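PDB 1SH8: DUF4442 domain-containing protein from Pseudomonas aeruginosa, which is of unknown function but is probably a thioesterase of the hotdog-fold superfamily. Local coordinates for residues R88-A93 against V137-A142; I97-R102 against L127-E132; Y79-E84 against Q145-A150. All coordinates share one frame; numbering follows the deposited sequence.

Contact 1: residues R88-A93 against V137-A142; sequences RFRRPA and VAESAA
Glu139 OE1 is held by two nitrogens of one side chain: Arg90 NE at 2.8 Å and Arg90 NH2 at 2.9 Å, a side-on salt bridge onto a single carboxylate oxygen. It fixes the loop that leaves strand 78-89 of the hotdog sheet to the antiparallel strand 136-148. The NE bond uses the anti lone pair of OE1, whereas NH2 comes in from above the carboxylate plane, and the two flat groups are turned 60° against each other. A bend at chi2 (-50°) swings the Arg90 guanidinium back over its own strand, so that Arg88 CB lies against one of its faces. The other carboxylate oxygen, OE2, is bonded to Gln128, so the same side chain also reaches strand 120-130.

In the backbone, Arg88 and Glu139 form a hydrogen-bonded pair, with Arg88 N to Glu139 O at 2.8 Å. Beyond Phe89 regular pairing stops, and Val137 O takes up two successive amides, Arg90 N at 2.9 Å and Arg91 N at 3.2 Å, both from the same face of its carbonyl plane. The guanidinium of Arg88 forms a salt bridge with Glu84 of the second subunit, and the sheet runs on across that interface. Farther along the loop, Ala93 CB rests on Val137 CG2 at 3.9 Å.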
# COMPACT_ATOMS: atom_id res chain seq x y z
N ARG A 88 0.83 -4.98 -8.92
CA ARG A 88 1.33 -4.69 -10.26
C ARG A 88 0.42 -3.67 -10.94
O ARG A 88 -0.79 -3.87 -11.04
CB ARG A 88 1.40 -5.97 -11.09
CG ARG A 88 2.14 -7.12 -10.41
CD ARG A 88 2.14 -8.39 -11.27
NE ARG A 88 2.34 -9.60 -10.48
CZ ARG A 88 3.52 -10.04 -10.04
NH1 ARG A 88 4.64 -9.37 -10.30
NH2 ARG A 88 3.58 -11.14 -9.30
N PHE A 89 1.00 -2.57 -11.40
CA PHE A 89 0.24 -1.51 -12.05
C PHE A 89 0.20 -1.74 -13.56
O PHE A 89 1.24 -1.82 -14.21
CB PHE A 89 0.89 -0.16 -11.70
CG PHE A 89 1.01 0.08 -10.22
CD1 PHE A 89 -0.09 0.48 -9.47
CD2 PHE A 89 2.22 -0.14 -9.56
CE1 PHE A 89 0.01 0.67 -8.08
CE2 PHE A 89 2.34 0.04 -8.17
CZ PHE A 89 1.22 0.45 -7.44
N ARG A 90 -1.01 -1.84 -14.10
CA ARG A 90 -1.21 -2.10 -15.52
C ARG A 90 -1.50 -0.87 -16.37
O ARG A 90 -0.98 -0.74 -17.48
CB ARG A 90 -2.33 -3.12 -15.71
CG ARG A 90 -2.14 -4.41 -14.92
CD ARG A 90 -0.75 -5.01 -15.12
NE ARG A 90 -0.73 -6.40 -14.70
CZ ARG A 90 0.37 -7.15 -14.59
NH1 ARG A 90 1.56 -6.63 -14.85
NH2 ARG A 90 0.26 -8.42 -14.23
N ARG A 91 -2.35 0.02 -15.86
CA ARG A 91 -2.69 1.24 -16.58
C ARG A 91 -3.26 2.30 -15.65
O ARG A 91 -3.77 1.99 -14.58
CB ARG A 91 -3.69 0.92 -17.70
CG ARG A 91 -4.86 0.06 -17.28
CD ARG A 91 -5.47 -0.63 -18.49
NE ARG A 91 -6.21 0.29 -19.34
CZ ARG A 91 -6.50 0.06 -20.62
NH1 ARG A 91 -6.09 -1.07 -21.20
NH2 ARG A 91 -7.19 0.95 -21.32
N PRO A 92 -3.16 3.58 -16.04
CA PRO A 92 -3.69 4.66 -15.19
C PRO A 92 -5.12 4.34 -14.76
O PRO A 92 -5.96 4.01 -15.59
CB PRO A 92 -3.61 5.88 -16.11
CG PRO A 92 -2.39 5.59 -16.94
CD PRO A 92 -2.59 4.13 -17.29
N ALA A 93 -5.39 4.44 -13.47
CA ALA A 93 -6.71 4.14 -12.93
C ALA A 93 -7.55 5.41 -12.86
O ALA A 93 -7.34 6.26 -11.99
CB ALA A 93 -6.59 3.51 -11.55
N VAL A 137 -6.83 -2.32 -14.13
CA VAL A 137 -5.86 -1.27 -13.91
C VAL A 137 -4.67 -1.69 -13.05
O VAL A 137 -3.60 -1.09 -13.12
CB VAL A 137 -6.52 -0.02 -13.28
CG1 VAL A 137 -7.64 0.49 -14.19
CG2 VAL A 137 -7.06 -0.35 -11.89
N ALA A 138 -4.87 -2.73 -12.25
CA ALA A 138 -3.82 -3.24 -11.37
C ALA A 138 -4.19 -4.66 -10.95
O ALA A 138 -5.36 -5.03 -10.95
CB ALA A 138 -3.67 -2.35 -10.15
N GLU A 139 -3.18 -5.44 -10.59
CA GLU A 139 -3.39 -6.81 -10.15
C GLU A 139 -2.51 -7.07 -8.93
O GLU A 139 -1.34 -6.69 -8.92
CB GLU A 139 -3.05 -7.78 -11.28
CG GLU A 139 -3.98 -7.62 -12.48
CD GLU A 139 -3.68 -8.60 -13.60
OE1 GLU A 139 -2.67 -8.40 -14.32
OE2 GLU A 139 -4.45 -9.56 -13.77
N SER A 140 -3.07 -7.71 -7.92
CA SER A 140 -2.33 -7.99 -6.69
C SER A 140 -2.29 -9.46 -6.30
O SER A 140 -3.13 -10.26 -6.72
CB SER A 140 -2.94 -7.20 -5.52
OG SER A 140 -4.27 -7.64 -5.25
N ALA A 141 -1.30 -9.80 -5.48
CA ALA A 141 -1.13 -11.15 -4.95
C ALA A 141 -0.71 -10.90 -3.50
O ALA A 141 0.27 -10.20 -3.25
CB ALA A 141 -0.04 -11.90 -5.71
N ALA A 142 -1.46 -11.46 -2.55
CA ALA A 142 -1.14 -11.23 -1.15
C ALA A 142 -1.29 -12.46 -0.26
O ALA A 142 -2.12 -13.33 -0.52
CB ALA A 142 -2.02 -10.12 -0.61
O HOH W 1 -0.27 -9.57 -9.43

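Contact 2: residues I97-R102 against L127-E132; sequences IRVEAR and LQLTDE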
# COMPACT_ATOMS: atom_id res chain seq x y z
N ILE A 97 -12.73 2.71 -8.87
CA ILE A 97 -12.09 1.42 -9.08
C ILE A 97 -12.68 0.40 -8.11
O ILE A 97 -12.98 0.73 -6.96
CB ILE A 97 -10.57 1.54 -8.85
CG1 ILE A 97 -10.00 2.67 -9.72
CG2 ILE A 97 -9.87 0.23 -9.18
CD1 ILE A 97 -10.21 2.49 -11.22
N ARG A 98 -12.86 -0.84 -8.57
CA ARG A 98 -13.43 -1.89 -7.73
C ARG A 98 -12.58 -3.15 -7.70
O ARG A 98 -11.69 -3.35 -8.53
CB ARG A 98 -14.83 -2.29 -8.22
CG ARG A 98 -15.87 -1.18 -8.22
CD ARG A 98 -17.27 -1.76 -8.45
NE ARG A 98 -17.40 -2.41 -9.76
CZ ARG A 98 -18.47 -3.09 -10.15
NH1 ARG A 98 -19.51 -3.23 -9.34
NH2 ARG A 98 -18.51 -3.64 -11.37
N VAL A 99 -12.90 -4.00 -6.74
CA VAL A 99 -12.23 -5.27 -6.58
C VAL A 99 -13.20 -6.23 -5.90
O VAL A 99 -14.06 -5.82 -5.11
CB VAL A 99 -10.97 -5.15 -5.68
CG1 VAL A 99 -11.36 -4.79 -4.26
CG2 VAL A 99 -10.18 -6.46 -5.70
N GLU A 100 -13.10 -7.51 -6.24
CA GLU A 100 -13.92 -8.52 -5.58
C GLU A 100 -12.99 -9.67 -5.22
O GLU A 100 -11.95 -9.87 -5.86
CB GLU A 100 -15.11 -8.96 -6.45
CG GLU A 100 -14.82 -9.53 -7.82
CD GLU A 100 -16.09 -9.61 -8.68
OE1 GLU A 100 -17.10 -10.17 -8.21
OE2 GLU A 100 -16.08 -9.11 -9.82
N ALA A 101 -13.32 -10.38 -4.16
CA ALA A 101 -12.50 -11.48 -3.70
C ALA A 101 -13.39 -12.52 -3.05
O ALA A 101 -14.44 -12.20 -2.52
CB ALA A 101 -11.48 -10.97 -2.68
N ARG A 102 -12.96 -13.78 -3.09
CA ARG A 102 -13.75 -14.84 -2.50
C ARG A 102 -12.92 -15.93 -1.84
O ARG A 102 -11.72 -16.07 -2.09
CB ARG A 102 -14.67 -15.45 -3.57
CG ARG A 102 -13.95 -16.07 -4.76
CD ARG A 102 -14.94 -16.51 -5.85
NE ARG A 102 -15.55 -15.38 -6.54
CZ ARG A 102 -16.58 -15.48 -7.39
NH1 ARG A 102 -17.13 -16.67 -7.64
NH2 ARG A 102 -17.07 -14.40 -7.98
N LEU A 127 -5.98 -10.87 -6.85
CA LEU A 127 -7.07 -10.05 -7.33
C LEU A 127 -6.78 -9.10 -8.48
O LEU A 127 -5.63 -8.76 -8.75
CB LEU A 127 -7.61 -9.22 -6.16
CG LEU A 127 -7.70 -9.91 -4.80
CD1 LEU A 127 -8.16 -8.90 -3.75
CD2 LEU A 127 -8.65 -11.09 -4.87
N GLN A 128 -7.85 -8.65 -9.12
CA GLN A 128 -7.77 -7.69 -10.21
C GLN A 128 -8.61 -6.48 -9.82
O GLN A 128 -9.73 -6.63 -9.31
CB GLN A 128 -8.35 -8.25 -11.51
CG GLN A 128 -7.64 -9.48 -12.04
CD GLN A 128 -8.13 -9.82 -13.44
OE1 GLN A 128 -9.33 -9.90 -13.68
NE2 GLN A 128 -7.19 -10.03 -14.35
N LEU A 129 -8.07 -5.29 -10.03
CA LEU A 129 -8.79 -4.06 -9.75
C LEU A 129 -9.24 -3.57 -11.12
O LEU A 129 -8.44 -3.53 -12.05
CB LEU A 129 -7.87 -3.03 -9.08
CG LEU A 129 -7.70 -3.15 -7.56
CD1 LEU A 129 -7.26 -4.56 -7.17
CD2 LEU A 129 -6.67 -2.11 -7.11
N THR A 130 -10.50 -3.19 -11.24
CA THR A 130 -11.03 -2.76 -12.52
C THR A 130 -11.69 -1.39 -12.48
O THR A 130 -12.19 -0.96 -11.44
CB THR A 130 -12.07 -3.78 -13.05
OG1 THR A 130 -13.16 -3.87 -12.13
CG2 THR A 130 -11.43 -5.15 -13.20
N ASP A 131 -11.68 -0.70 -13.62
CA ASP A 131 -12.33 0.60 -13.68
C ASP A 131 -13.78 0.43 -14.16
O ASP A 131 -14.23 -0.70 -14.37
CB ASP A 131 -11.56 1.59 -14.57
CG ASP A 131 -11.51 1.16 -16.02
OD1 ASP A 131 -12.35 0.35 -16.47
OD2 ASP A 131 -10.61 1.66 -16.73
N GLU A 132 -14.49 1.53 -14.34
CA GLU A 132 -15.90 1.49 -14.75
C GLU A 132 -16.19 0.79 -16.08
O GLU A 132 -17.34 0.43 -16.34
CB GLU A 132 -16.46 2.92 -14.76
CG GLU A 132 -16.62 3.48 -13.34
CD GLU A 132 -16.92 4.97 -13.33
OE1 GLU A 132 -17.77 5.41 -14.13
OE2 GLU A 132 -16.31 5.70 -12.50
O HOH W 2 -15.34 -2.09 -11.84
O HOH W 3 -12.04 -7.91 -9.06
O HOH W 4 -10.37 -10.30 -8.31
O HOH W 5 -14.45 -6.18 -10.06
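Ile97 and Leu129 meet with their side chains at about a right angle, the CG2 branch of Ile97 lying 3.8 Å from Leu129 CB. The two branches of Ile97 divide the work: CG2, anti to the backbone N, reaches Leu129 and the carbonyl of Thr130, while CG1 carries CD1 to Asp131 CB, 3.7 Å off. Val99 relies on one methyl. Its CG2 touches both leucines, Leu127 CD1 at 3.7 Å and Leu129 CD1 at 3.8 Å, and the Val99 and Leu127 side chains pass each other at a slant. Leu127 forks at its end, so that CD1 faces Val99 and CD2 drops onto Ala101 CB, 3.6 Å away.

These apolar groups face the helices 54-62 and 64-72 that the hotdog sheet wraps around, where Leu60 of the first and Pro64 of the second cover Val99. Segments 97-102 and 127-130 run antiparallel, their axes at 154°, but are properly paired at one point alone, Arg98 with Thr130, where Arg98 N donates to Thr130 O at 2.9 Å and Thr130 N returns the bond to Arg98 O. Toward Leu127 the strands splay apart, and water takes over the pairing. One molecule links Glu100 N to Gln128 O, and a second links Glu100 O to Gln128 N.

On the polar side, a further water lies at the guanidinium edge of Arg98, in its plane, accepting from NE at 2.9 Å. It also bonds to Thr130 OG1 and donates to Asp131 O, while Arg98 NH1 forms a salt bridge with Glu29.

Contact 3: residues Y79-E84 against Q145-A150; sequences YPIVKE and QLRSHA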
# COMPACT_ATOMS: atom_id res chain seq x y z
N TYR A 79 -7.98 -12.73 14.36
CA TYR A 79 -7.71 -11.44 13.76
C TYR A 79 -6.81 -11.73 12.57
O TYR A 79 -6.06 -12.71 12.58
CB TYR A 79 -7.03 -10.48 14.74
CG TYR A 79 -5.64 -10.87 15.16
CD1 TYR A 79 -4.52 -10.39 14.47
CD2 TYR A 79 -5.43 -11.69 16.27
CE1 TYR A 79 -3.23 -10.72 14.89
CE2 TYR A 79 -4.15 -12.02 16.69
CZ TYR A 79 -3.06 -11.53 16.00
OH TYR A 79 -1.79 -11.86 16.43
N PRO A 80 -6.92 -10.92 11.51
CA PRO A 80 -6.09 -11.14 10.33
C PRO A 80 -4.90 -10.18 10.28
O PRO A 80 -4.94 -9.10 10.87
CB PRO A 80 -7.06 -10.88 9.20
CG PRO A 80 -7.84 -9.68 9.72
CD PRO A 80 -8.05 -10.02 11.20
N ILE A 81 -3.85 -10.59 9.59
CA ILE A 81 -2.70 -9.72 9.38
C ILE A 81 -2.21 -10.02 7.97
O ILE A 81 -2.33 -11.15 7.49
CB ILE A 81 -1.52 -9.98 10.36
CG1 ILE A 81 -1.10 -11.45 10.30
CG2 ILE A 81 -1.90 -9.57 11.76
CD1 ILE A 81 0.17 -11.73 11.07
N VAL A 82 -1.68 -9.01 7.30
CA VAL A 82 -1.15 -9.23 5.97
C VAL A 82 0.35 -9.46 6.15
O VAL A 82 1.01 -8.72 6.88
CB VAL A 82 -1.45 -8.02 5.03
CG1 VAL A 82 -0.92 -6.73 5.63
CG2 VAL A 82 -0.86 -8.28 3.65
N LYS A 83 0.88 -10.51 5.52
CA LYS A 83 2.30 -10.84 5.65
C LYS A 83 3.14 -10.23 4.54
O LYS A 83 4.22 -9.69 4.78
CB LYS A 83 2.49 -12.36 5.65
CG LYS A 83 1.77 -13.10 6.77
CD LYS A 83 2.09 -12.51 8.14
CE LYS A 83 3.58 -12.58 8.45
NZ LYS A 83 3.89 -11.99 9.78
N GLU A 84 2.68 -10.37 3.30
CA GLU A 84 3.37 -9.80 2.16
C GLU A 84 2.40 -9.61 1.01
O GLU A 84 1.38 -10.29 0.93
CB GLU A 84 4.58 -10.64 1.73
CG GLU A 84 4.44 -12.13 1.86
CD GLU A 84 5.77 -12.84 1.67
OE1 GLU A 84 6.69 -12.66 2.51
OE2 GLU A 84 5.91 -13.59 0.69
N GLN A 145 -2.59 -14.02 7.19
CA GLN A 145 -2.55 -15.02 8.22
C GLN A 145 -3.77 -14.77 9.11
O GLN A 145 -4.05 -13.63 9.47
CB GLN A 145 -1.27 -14.88 9.04
CG GLN A 145 -0.64 -16.18 9.45
CD GLN A 145 0.65 -15.96 10.20
OE1 GLN A 145 0.65 -15.45 11.31
NE2 GLN A 145 1.76 -16.34 9.59
N LEU A 146 -4.50 -15.84 9.43
CA LEU A 146 -5.64 -15.75 10.33
C LEU A 146 -5.02 -16.22 11.65
O LEU A 146 -4.50 -17.34 11.72
CB LEU A 146 -6.76 -16.71 9.91
CG LEU A 146 -8.03 -16.70 10.77
CD1 LEU A 146 -8.72 -15.34 10.68
CD2 LEU A 146 -8.97 -17.81 10.32
N ARG A 147 -5.05 -15.38 12.68
CA ARG A 147 -4.44 -15.75 13.95
C ARG A 147 -5.39 -15.68 15.12
O ARG A 147 -6.29 -14.85 15.15
CB ARG A 147 -3.25 -14.82 14.24
CG ARG A 147 -2.18 -14.80 13.15
CD ARG A 147 -1.09 -13.80 13.49
NE ARG A 147 -0.42 -14.11 14.75
CZ ARG A 147 0.48 -15.08 14.92
NH1 ARG A 147 0.83 -15.85 13.90
NH2 ARG A 147 1.02 -15.28 16.11
N SER A 148 -5.19 -16.56 16.09
CA SER A 148 -6.02 -16.53 17.27
C SER A 148 -5.32 -15.62 18.27
O SER A 148 -4.10 -15.45 18.22
CB SER A 148 -6.18 -17.94 17.87
OG SER A 148 -4.93 -18.48 18.24
N HIS A 149 -6.09 -15.00 19.15
CA HIS A 149 -5.50 -14.13 20.15
C HIS A 149 -4.81 -14.99 21.20
O HIS A 149 -5.34 -16.02 21.62
CB HIS A 149 -6.59 -13.28 20.81
CG HIS A 149 -7.14 -12.21 19.92
ND1 HIS A 149 -6.46 -11.04 19.66
CD2 HIS A 149 -8.30 -12.14 19.23
CE1 HIS A 149 -7.19 -10.29 18.84
NE2 HIS A 149 -8.31 -10.93 18.57
N ALA A 150 -3.60 -14.60 21.59
CA ALA A 150 -2.87 -15.36 22.60
C ALA A 150 -3.41 -14.98 23.97
O ALA A 150 -3.99 -13.90 24.15
CB ALA A 150 -1.38 -15.05 22.51
O HOH W 6 -1.50 -13.96 18.42
O HOH W 7 2.81 -13.45 11.94
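Tyr79 lays one ring face against Arg147, whose CB stands 4.0 Å from the ring centroid in a CH-pi contact. The two side chains run side by side in the same direction, which brings Arg147 NE to Tyr79 OH at 3.1 Å, with the hydroxyl oxygen in the guanidinium plane. A bend at chi3 (60°) turns the head of the arginine toward that oxygen. Ile81 CD1 packs at 3.4 Å on Arg147 CD, and Ile81 CG1 lies beside Gln145 CB, so this face of the hotdog sheet is closely filled. Four backbone bonds join strands 78-89 and 136-148 here, two in each of the pairs Tyr79-Arg147 and Ile81-Gln145. On the reverse face Pro80 and Leu146 both rest on Phe69 of helix 64-72.

The ends are more exposed, and water takes part. Where the chain leaves strand 136-148, the exposed His149 ring still lies close, turning one face to Tyr79 CD2, the ring planes inclined at 36°. A water joins Tyr79 OH to Ser148 O. At the other end, Lys83, part of a classic beta bulge with Glu84 opposite Leu143, meets Gln145 through water: NZ donates to it at 2.8 Å, and it donates to Gln145 OE1.

Gln145 OE1 also accepts from Arg147 NH1 at 2.6 Å. One neutral amide oxygen therefore draws on two cationic side chains, one directly and one through water, an arrangement that would probably polarise its carbonyl and ease the repulsion between them.

In the fold
Contacts 1 and 3 hold the same two strands, 78-89 and 136-148, at places about 24 Å apart between centres, and both reach the second subunit. Contact 2 instead joins strand 97-102 to 120-130, the neighbour of 136-148, and touches no other chain of the assembly. All three are partly buried, but contact 2 has a buried apolar row, with five of its ten touching residues buried against three of nine in each of the others. It has a single backbone bridge, and waters on its polar side. Contact 1 relies on a salt bridge, whereas contact 3 sets Arg147 against a neutral phenol and amide. Contacts 1 and 2 meet directly, through Val137 on Ile97 and Glu139 with Gln128.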